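Local coordinates for packaging protein UL32 (Human herpesvirus 8 type M, PDB 6XF9), which forms a pentameric ring required for herpesviral packaging and is thought to direct newly made capsids to the nuclear compartments where viral DNA is cleaved and packaged, at residues L78-L83 against G404-A409; F423-L428 against D440-L445; W232-E237 against P263-P268. All blocks are in the same frame, centred on the assembly; numbering follows the deposited sequence.

Contact 1: L78-L83 against G404-A409; sequences LCFFCL and GQLLDA
Leu407 reaches from the loop 404-409 to the helix 78-83 and spreads its two methyl branches over adjacent residues of one turn. Its CG stands anti to the carbonyl carbon (chi1 -61°), and from there CD1 meets CB of Cys79 at 3.9 Å while CD2 comes down on the helix backbone, 3.8 Å from CA of Phe80. The same CD2 also lies at the edge of the Phe80 ring, near its plane. That ring is carried along the helix flank toward the loop, its CG anti to the backbone N (chi1 -175°), and its CE1 atom comes 3.9 Å from CB of Leu406, with both methyls of Leu406 close to the same ring corner.

The contact ties the last turns of helix 71-83 to the loop after helix 391-402, whose C-terminal end is closed by a Schellman motif with Gly404 at positive phi. Apolar packing thus joins parts of the chain more than 300 residues apart, and helix 207-213 adds Ala209 beside Phe80 and Leu208 beside Leu406. The Cys79 side chain lies about 5 Å from that of the zinc ligand His130.

Leu83 closes the far side with one branch: its CD2 is 4.0 Å from CD2 of Leu407 and 3.8 Å from the carbonyl O of Leu406, and it also approaches the backbone of Ala409. Beyond it, Leu83 O accepts a hydrogen bond from Asn410 ND2.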
loop_
_atom_site.group_PDB
_atom_site.type_symbol
_atom_site.label_atom_id
_atom_site.label_comp_id
_atom_site.label_asym_id
_atom_site.label_seq_id
_atom_site.Cartn_x
_atom_site.Cartn_y
_atom_site.Cartn_z
ATOM N N LEU D 78 -45.346 20.818 -15.305
ATOM C CA LEU D 78 -45.000 19.486 -14.827
ATOM C C LEU D 78 -43.536 19.426 -14.421
ATOM O O LEU D 78 -43.198 18.963 -13.324
ATOM C CB LEU D 78 -45.278 18.463 -15.917
ATOM C CG LEU D 78 -44.875 17.052 -15.542
ATOM C CD1 LEU D 78 -45.494 16.658 -14.225
ATOM C CD2 LEU D 78 -45.219 16.091 -16.662
ATOM N N CYS D 79 -42.649 19.928 -15.285
ATOM C CA CYS D 79 -41.234 19.959 -14.947
ATOM C C CYS D 79 -40.981 20.730 -13.649
ATOM O O CYS D 79 -40.284 20.242 -12.758
ATOM C CB CYS D 79 -40.441 20.540 -16.111
ATOM S SG CYS D 79 -40.479 19.453 -17.547
ATOM N N PHE D 80 -41.567 21.912 -13.496
ATOM C CA PHE D 80 -41.329 22.678 -12.272
ATOM C C PHE D 80 -41.744 21.883 -11.042
ATOM O O PHE D 80 -41.064 21.920 -10.012
ATOM C CB PHE D 80 -42.083 24.005 -12.332
ATOM C CG PHE D 80 -41.807 24.921 -11.182
ATOM C CD1 PHE D 80 -40.692 25.734 -11.178
ATOM C CD2 PHE D 80 -42.676 24.993 -10.128
ATOM C CE1 PHE D 80 -40.441 26.593 -10.116
ATOM C CE2 PHE D 80 -42.439 25.853 -9.063
ATOM C CZ PHE D 80 -41.321 26.653 -9.056
ATOM N N PHE D 81 -42.866 21.170 -11.124
ATOM C CA PHE D 81 -43.339 20.398 -9.982
ATOM C C PHE D 81 -42.378 19.275 -9.648
ATOM O O PHE D 81 -42.066 19.038 -8.475
ATOM C CB PHE D 81 -44.733 19.837 -10.277
ATOM C CG PHE D 81 -45.855 20.746 -9.857
ATOM C CD1 PHE D 81 -45.921 22.051 -10.317
ATOM C CD2 PHE D 81 -46.881 20.269 -9.050
ATOM C CE1 PHE D 81 -46.948 22.888 -9.934
ATOM C CE2 PHE D 81 -47.919 21.109 -8.672
ATOM C CZ PHE D 81 -47.947 22.419 -9.122
ATOM N N CYS D 82 -41.892 18.575 -10.668
ATOM C CA CYS D 82 -40.955 17.482 -10.434
ATOM C C CYS D 82 -39.692 17.990 -9.753
ATOM O O CYS D 82 -39.196 17.375 -8.807
ATOM C CB CYS D 82 -40.615 16.823 -11.764
ATOM S SG CYS D 82 -41.980 15.906 -12.494
ATOM N N LEU D 83 -39.178 19.127 -10.216
ATOM C CA LEU D 83 -38.000 19.751 -9.632
ATOM C C LEU D 83 -38.167 19.983 -8.136
ATOM O O LEU D 83 -37.183 19.967 -7.386
ATOM C CB LEU D 83 -37.741 21.065 -10.361
ATOM C CG LEU D 83 -36.477 21.836 -10.048
ATOM C CD1 LEU D 83 -35.312 20.908 -10.276
ATOM C CD2 LEU D 83 -36.386 23.069 -10.945
ATOM N N GLY D 404 -37.769 28.949 -19.642
ATOM C CA GLY D 404 -36.646 28.274 -19.035
ATOM C C GLY D 404 -36.032 28.935 -17.820
ATOM O O GLY D 404 -35.021 28.426 -17.316
ATOM N N GLN D 405 -36.612 30.026 -17.304
ATOM C CA GLN D 405 -35.920 30.755 -16.243
ATOM C C GLN D 405 -36.005 30.064 -14.883
ATOM O O GLN D 405 -35.121 30.275 -14.033
ATOM C CB GLN D 405 -36.463 32.176 -16.105
ATOM C CG GLN D 405 -36.223 33.063 -17.291
ATOM C CD GLN D 405 -34.780 33.107 -17.673
ATOM O OE1 GLN D 405 -33.895 33.073 -16.811
ATOM N NE2 GLN D 405 -34.515 33.178 -18.978
ATOM N N LEU D 406 -37.049 29.270 -14.633
ATOM C CA LEU D 406 -37.223 28.701 -13.305
ATOM C C LEU D 406 -36.709 27.272 -13.203
ATOM O O LEU D 406 -36.869 26.647 -12.144
ATOM C CB LEU D 406 -38.695 28.719 -12.887
ATOM C CG LEU D 406 -39.352 29.985 -12.351
ATOM C CD1 LEU D 406 -40.845 29.817 -12.518
ATOM C CD2 LEU D 406 -39.029 30.224 -10.917
ATOM N N LEU D 407 -36.107 26.734 -14.267
ATOM C CA LEU D 407 -35.731 25.329 -14.287
ATOM C C LEU D 407 -34.227 25.134 -14.269
ATOM O O LEU D 407 -33.754 24.016 -14.484
ATOM C CB LEU D 407 -36.332 24.627 -15.504
ATOM C CG LEU D 407 -37.860 24.644 -15.524
ATOM C CD1 LEU D 407 -38.416 23.863 -16.691
ATOM C CD2 LEU D 407 -38.440 24.146 -14.206
ATOM N N ASP D 408 -33.497 26.201 -13.980
ATOM C CA ASP D 408 -32.053 26.137 -13.830
ATOM C C ASP D 408 -31.627 25.319 -12.598
ATOM O O ASP D 408 -30.637 24.587 -12.645
ATOM C CB ASP D 408 -31.460 27.546 -13.753
ATOM C CG ASP D 408 -31.741 28.366 -14.996
ATOM O OD1 ASP D 408 -32.390 27.839 -15.923
ATOM O OD2 ASP D 408 -31.311 29.538 -15.047
ATOM N N ALA D 409 -32.378 25.450 -11.503
ATOM C CA ALA D 409 -32.029 24.815 -10.236
ATOM C C ALA D 409 -33.178 24.933 -9.246
ATOM O O ALA D 409 -33.875 25.946 -9.196
ATOM C CB ALA D 409 -30.776 25.432 -9.611
#

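Contact 2: F423-L428 against D440-L445; sequences FLFKGL and DIIREL
Ile441 and Leu424 open the aliphatic part of this interface, where CB of Leu424 rests against the tips of both branches of Ile441, 3.9 Å from its CG2 and equally far from its CD1. The CG2 methyl continues over the neighbouring backbone to lie 4.0 Å from N of Phe425. Leu428 supplies the other aliphatic contact. Its CG sits between the backbone N and the carbonyl carbon (chi1 66°), and CD2 is directed at the junction of two residues, 4.1 Å from CB of Ile441 and 4.1 Å from CG1 of Ile442. The Leu428 side chain runs antiparallel alongside that of Ile441, but lies roughly perpendicular to that of Ile442.

The two helices belong to a helical hairpin: helix 416-430 is followed after a short connection by helix 435-451, and the segments run roughly antiparallel, at 144° between their directions with axes 9.7 Å apart. Helix 145-164 covers one flank through Phe158, which touches Leu424 and Ile441. Helix 459-465 packs against Phe425 and Leu428 through Ser463, and Thr175 of a second subunit packs on Ile442.

The aromatic contacts centre on Phe425. CD2 of Leu445 comes 3.6 Å from its CB and nearly as close to CG and CD1, so a single methyl fits against the root of the ring, the two side chains crossing almost perpendicularly. Ile442 approaches differently, bringing CG1 to the ring edge, near its plane, 4.3 Å from CD1.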
loop_
_atom_site.group_PDB
_atom_site.type_symbol
_atom_site.label_atom_id
_atom_site.label_comp_id
_atom_site.label_asym_id
_atom_site.label_seq_id
_atom_site.Cartn_x
_atom_site.Cartn_y
_atom_site.Cartn_z
ATOM N N PHE D 423 -27.243 7.994 -4.783
ATOM C CA PHE D 423 -27.599 6.822 -5.587
ATOM C C PHE D 423 -26.532 5.742 -5.545
ATOM O O PHE D 423 -26.851 4.552 -5.655
ATOM C CB PHE D 423 -27.870 7.237 -7.025
ATOM C CG PHE D 423 -29.259 7.697 -7.225
ATOM C CD1 PHE D 423 -30.288 6.785 -7.240
ATOM C CD2 PHE D 423 -29.553 9.035 -7.301
ATOM C CE1 PHE D 423 -31.589 7.194 -7.374
ATOM C CE2 PHE D 423 -30.864 9.450 -7.431
ATOM C CZ PHE D 423 -31.878 8.523 -7.470
ATOM N N LEU D 424 -25.266 6.132 -5.468
ATOM C CA LEU D 424 -24.209 5.152 -5.266
ATOM C C LEU D 424 -24.411 4.394 -3.952
ATOM O O LEU D 424 -24.400 3.157 -3.930
ATOM C CB LEU D 424 -22.855 5.865 -5.325
ATOM C CG LEU D 424 -22.238 5.900 -6.742
ATOM C CD1 LEU D 424 -23.204 6.325 -7.836
ATOM C CD2 LEU D 424 -21.029 6.810 -6.776
ATOM N N PHE D 425 -24.696 5.119 -2.861
ATOM C CA PHE D 425 -24.896 4.486 -1.556
ATOM C C PHE D 425 -26.109 3.558 -1.555
ATOM O O PHE D 425 -26.013 2.397 -1.148
ATOM C CB PHE D 425 -25.037 5.564 -0.484
ATOM C CG PHE D 425 -25.327 5.025 0.889
ATOM C CD1 PHE D 425 -24.304 4.604 1.718
ATOM C CD2 PHE D 425 -26.621 4.977 1.365
ATOM C CE1 PHE D 425 -24.570 4.125 2.988
ATOM C CE2 PHE D 425 -26.900 4.508 2.631
ATOM C CZ PHE D 425 -25.868 4.078 3.446
ATOM N N LYS D 426 -27.264 4.034 -2.018
ATOM C CA LYS D 426 -28.404 3.128 -2.125
ATOM C C LYS D 426 -28.052 1.905 -2.967
ATOM O O LYS D 426 -28.662 0.837 -2.811
ATOM C CB LYS D 426 -29.618 3.863 -2.701
ATOM C CG LYS D 426 -30.138 4.970 -1.802
ATOM C CD LYS D 426 -30.284 4.502 -0.355
ATOM C CE LYS D 426 -31.634 3.880 -0.133
ATOM N NZ LYS D 426 -31.711 3.120 1.133
ATOM N N GLY D 427 -27.114 2.060 -3.903
ATOM C CA GLY D 427 -26.707 0.938 -4.734
ATOM C C GLY D 427 -25.886 -0.093 -3.987
ATOM O O GLY D 427 -26.091 -1.299 -4.151
ATOM N N LEU D 428 -24.920 0.355 -3.183
ATOM C CA LEU D 428 -24.156 -0.622 -2.420
ATOM C C LEU D 428 -25.056 -1.340 -1.421
ATOM O O LEU D 428 -24.837 -2.518 -1.115
ATOM C CB LEU D 428 -22.968 0.047 -1.714
ATOM C CG LEU D 428 -23.165 1.069 -0.607
ATOM C CD1 LEU D 428 -23.590 0.445 0.708
ATOM C CD2 LEU D 428 -21.860 1.782 -0.384
ATOM N N ASP D 440 -15.234 3.136 -0.187
ATOM C CA ASP D 440 -14.849 4.383 -0.840
ATOM C C ASP D 440 -16.036 5.326 -0.995
ATOM O O ASP D 440 -15.914 6.542 -0.798
ATOM C CB ASP D 440 -14.229 4.047 -2.192
ATOM C CG ASP D 440 -12.723 3.918 -2.112
ATOM O OD1 ASP D 440 -12.124 4.768 -1.398
ATOM O OD2 ASP D 440 -12.148 2.971 -2.715
ATOM N N ILE D 441 -17.176 4.784 -1.413
ATOM C CA ILE D 441 -18.399 5.570 -1.489
ATOM C C ILE D 441 -18.759 6.123 -0.114
ATOM O O ILE D 441 -18.995 7.327 0.057
ATOM C CB ILE D 441 -19.524 4.702 -2.071
ATOM C CG1 ILE D 441 -19.182 4.318 -3.509
ATOM C CG2 ILE D 441 -20.821 5.436 -2.016
ATOM C CD1 ILE D 441 -20.109 3.288 -4.135
ATOM N N ILE D 442 -18.742 5.261 0.901
ATOM C CA ILE D 442 -19.130 5.665 2.250
ATOM C C ILE D 442 -18.258 6.807 2.761
ATOM O O ILE D 442 -18.752 7.728 3.420
ATOM C CB ILE D 442 -19.092 4.449 3.193
ATOM C CG1 ILE D 442 -20.293 3.558 2.914
ATOM C CG2 ILE D 442 -19.058 4.910 4.629
ATOM C CD1 ILE D 442 -20.239 2.222 3.587
ATOM N N ARG D 443 -16.948 6.758 2.512
ATOM C CA ARG D 443 -16.092 7.831 3.024
ATOM C C ARG D 443 -16.290 9.125 2.237
ATOM O O ARG D 443 -16.265 10.216 2.819
ATOM C CB ARG D 443 -14.626 7.367 3.119
ATOM C CG ARG D 443 -13.620 7.773 2.065
ATOM C CD ARG D 443 -12.173 7.370 2.496
ATOM N NE ARG D 443 -12.050 5.949 2.859
ATOM C CZ ARG D 443 -11.838 5.495 4.099
ATOM N NH1 ARG D 443 -11.728 6.348 5.120
ATOM N NH2 ARG D 443 -11.746 4.183 4.327
ATOM N N GLU D 444 -16.451 9.050 0.914
ATOM C CA GLU D 444 -16.732 10.283 0.165
ATOM C C GLU D 444 -18.115 10.840 0.506
ATOM O O GLU D 444 -18.311 12.055 0.554
ATOM C CB GLU D 444 -16.610 10.037 -1.339
ATOM C CG GLU D 444 -16.796 11.277 -2.201
ATOM C CD GLU D 444 -15.781 12.383 -1.926
ATOM O OE1 GLU D 444 -14.685 12.070 -1.413
ATOM O OE2 GLU D 444 -16.061 13.567 -2.258
ATOM N N LEU D 445 -19.096 9.965 0.703
ATOM C CA LEU D 445 -20.431 10.421 1.060
ATOM C C LEU D 445 -20.454 11.072 2.430
ATOM O O LEU D 445 -21.181 12.044 2.652
ATOM C CB LEU D 445 -21.398 9.246 1.010
ATOM C CG LEU D 445 -22.785 9.505 1.582
ATOM C CD1 LEU D 445 -23.463 10.697 0.906
ATOM C CD2 LEU D 445 -23.580 8.259 1.349
#

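Contact 3: W232-E237 against P263-P268; sequences WSTSSE and PFFSPP
Chi1 of 169° on Phe265 sets CG anti to its N and carries the ring toward the helix end, to CB of Ser235, while chi1 of 63° on Ser235 places OG between the backbone N and the carbonyl carbon and so turns it to the same corner of the ring. CB and OG of Ser235 are each 3.7 Å from CE2 of Phe265, and they arrive at the ring's edge rather than over a face. The hydroxyl is engaged within the helix as well, through a hydrogen bond to the carbonyl O of Ile231. On one face of the same ring the chain folds back, with N of Pro267 4.2 Å above the plane over the centre.

Segment 263-268 is an extended loop leading to strand 271-272, and here it lies against the C-terminal end of helix 225-235. Helix 14-22 borders the aromatic part of the loop through Leu21 and Ala22, both touching Phe265, while Pro277 packs on Ser235.

Thr234 adds the one polar approach between the two segments. Its OG1 is 3.3 Å from the carbonyl O of Phe265, but this possible bond remains unsettled because OG1 is also bonded within the helix, to Asp230 O and Ile231 O, which compete for its one proton. Pro267 meets the same helix turn through its ring: CG is 4.0 Å from the carbonyl O of Thr234 and 4.2 Å from CB of Ser235, with Leu25 packed against the proline from outside the two segments.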
loop_
_atom_site.group_PDB
_atom_site.type_symbol
_atom_site.label_atom_id
_atom_site.label_comp_id
_atom_site.label_asym_id
_atom_site.label_seq_id
_atom_site.Cartn_x
_atom_site.Cartn_y
_atom_site.Cartn_z
ATOM N N TRP D 232 -50.733 -0.072 -3.278
ATOM C CA TRP D 232 -49.658 -0.855 -2.667
ATOM C C TRP D 232 -50.177 -1.984 -1.795
ATOM O O TRP D 232 -49.499 -3.003 -1.656
ATOM C CB TRP D 232 -48.719 0.055 -1.868
ATOM C CG TRP D 232 -47.784 0.757 -2.779
ATOM C CD1 TRP D 232 -48.032 1.901 -3.465
ATOM C CD2 TRP D 232 -46.464 0.329 -3.170
ATOM N NE1 TRP D 232 -46.948 2.227 -4.249
ATOM C CE2 TRP D 232 -45.972 1.277 -4.081
ATOM C CE3 TRP D 232 -45.653 -0.763 -2.828
ATOM C CZ2 TRP D 232 -44.703 1.180 -4.651
ATOM C CZ3 TRP D 232 -44.391 -0.864 -3.402
ATOM C CH2 TRP D 232 -43.930 0.104 -4.302
ATOM N N SER D 233 -51.384 -1.868 -1.245
ATOM C CA SER D 233 -51.915 -3.010 -0.507
ATOM C C SER D 233 -52.477 -4.069 -1.442
ATOM O O SER D 233 -52.391 -5.265 -1.137
ATOM C CB SER D 233 -53.001 -2.573 0.467
ATOM O OG SER D 233 -53.962 -1.788 -0.210
ATOM N N THR D 234 -53.012 -3.671 -2.601
ATOM C CA THR D 234 -53.536 -4.694 -3.493
ATOM C C THR D 234 -52.420 -5.430 -4.217
ATOM O O THR D 234 -52.636 -6.563 -4.652
ATOM C CB THR D 234 -54.532 -4.116 -4.521
ATOM O OG1 THR D 234 -53.943 -3.053 -5.283
ATOM C CG2 THR D 234 -55.746 -3.530 -3.771
ATOM N N SER D 235 -51.226 -4.842 -4.354
ATOM C CA SER D 235 -50.173 -5.515 -5.116
ATOM C C SER D 235 -48.855 -5.672 -4.355
ATOM O O SER D 235 -47.827 -5.917 -4.990
ATOM C CB SER D 235 -49.910 -4.802 -6.440
ATOM O OG SER D 235 -49.435 -3.495 -6.214
ATOM N N SER D 236 -48.849 -5.547 -3.021
ATOM C CA SER D 236 -47.629 -5.715 -2.225
ATOM C C SER D 236 -47.989 -5.919 -0.752
ATOM O O SER D 236 -49.157 -5.843 -0.359
ATOM C CB SER D 236 -46.701 -4.504 -2.360
ATOM O OG SER D 236 -47.059 -3.486 -1.426
ATOM N N GLU D 237 -46.959 -6.152 0.070
ATOM C CA GLU D 237 -47.113 -6.320 1.511
ATOM C C GLU D 237 -46.561 -5.147 2.309
ATOM O O GLU D 237 -46.364 -5.271 3.523
ATOM C CB GLU D 237 -46.393 -7.590 1.954
ATOM C CG GLU D 237 -44.899 -7.530 1.602
ATOM C CD GLU D 237 -44.124 -8.796 1.945
ATOM O OE1 GLU D 237 -44.758 -9.855 2.177
ATOM O OE2 GLU D 237 -42.868 -8.726 1.981
ATOM N N PRO D 263 -61.148 -1.182 -6.246
ATOM C CA PRO D 263 -59.701 -1.419 -6.358
ATOM C C PRO D 263 -59.092 -0.774 -7.599
ATOM O O PRO D 263 -59.368 -1.243 -8.714
ATOM C CB PRO D 263 -59.591 -2.944 -6.450
ATOM C CG PRO D 263 -60.882 -3.369 -7.072
ATOM C CD PRO D 263 -61.936 -2.306 -6.782
ATOM N N PHE D 264 -58.289 0.284 -7.407
ATOM C CA PHE D 264 -57.738 1.035 -8.535
ATOM C C PHE D 264 -57.009 0.106 -9.479
ATOM O O PHE D 264 -57.087 0.261 -10.704
ATOM C CB PHE D 264 -56.779 2.125 -8.034
ATOM C CG PHE D 264 -56.183 2.999 -9.122
ATOM C CD1 PHE D 264 -55.105 2.569 -9.881
ATOM C CD2 PHE D 264 -56.664 4.272 -9.349
ATOM C CE1 PHE D 264 -54.552 3.381 -10.883
ATOM C CE2 PHE D 264 -56.109 5.089 -10.345
ATOM C CZ PHE D 264 -55.058 4.639 -11.106
ATOM N N PHE D 265 -56.307 -0.877 -8.926
ATOM C CA PHE D 265 -55.387 -1.674 -9.713
ATOM C C PHE D 265 -55.482 -3.146 -9.354
ATOM O O PHE D 265 -55.412 -3.507 -8.174
ATOM C CB PHE D 265 -53.974 -1.138 -9.452
ATOM C CG PHE D 265 -52.878 -1.988 -9.982
ATOM C CD1 PHE D 265 -52.790 -2.258 -11.336
ATOM C CD2 PHE D 265 -51.895 -2.468 -9.131
ATOM C CE1 PHE D 265 -51.756 -3.022 -11.836
ATOM C CE2 PHE D 265 -50.855 -3.231 -9.619
ATOM C CZ PHE D 265 -50.781 -3.511 -10.980
ATOM N N SER D 266 -55.599 -3.988 -10.387
ATOM C CA SER D 266 -55.611 -5.441 -10.252
ATOM C C SER D 266 -54.367 -6.005 -10.933
ATOM O O SER D 266 -54.222 -5.863 -12.162
ATOM C CB SER D 266 -56.877 -6.048 -10.866
ATOM O OG SER D 266 -56.962 -5.744 -12.247
ATOM N N PRO D 267 -53.467 -6.671 -10.208
ATOM C CA PRO D 267 -52.211 -7.144 -10.822
ATOM C C PRO D 267 -52.421 -8.422 -11.610
ATOM O O PRO D 267 -53.209 -9.298 -11.214
ATOM C CB PRO D 267 -51.291 -7.392 -9.615
ATOM C CG PRO D 267 -52.218 -7.657 -8.482
ATOM C CD PRO D 267 -53.473 -6.839 -8.743
ATOM N N PRO D 268 -51.667 -8.600 -12.688
ATOM C CA PRO D 268 -51.721 -9.861 -13.433
ATOM C C PRO D 268 -51.154 -11.029 -12.633
ATOM O O PRO D 268 -50.428 -10.874 -11.648
ATOM C CB PRO D 268 -50.860 -9.584 -14.672
ATOM C CG PRO D 268 -49.982 -8.420 -14.292
ATOM C CD PRO D 268 -50.767 -7.608 -13.302
#

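In the fold
Contacts 1 and 2 are buried and apolar, with no hydrogen bond between their segments, whereas contact 3 is only partly buried and mixes an aromatic ring and a proline with serine and threonine hydroxyls. None of the three shares a helix with another, but helix 416-430 of contact 2 follows the loop of contact 1. The sequence spans differ more sharply: contact 1 closes a loop of 320 residues, inside which contact 3 is nested, while contact 2 joins neighbouring helices. Contacts 1 and 3 lie on opposite sides of the chain's centre, their own centres about 32 Å apart. Contact 2 alone is touched by another subunit.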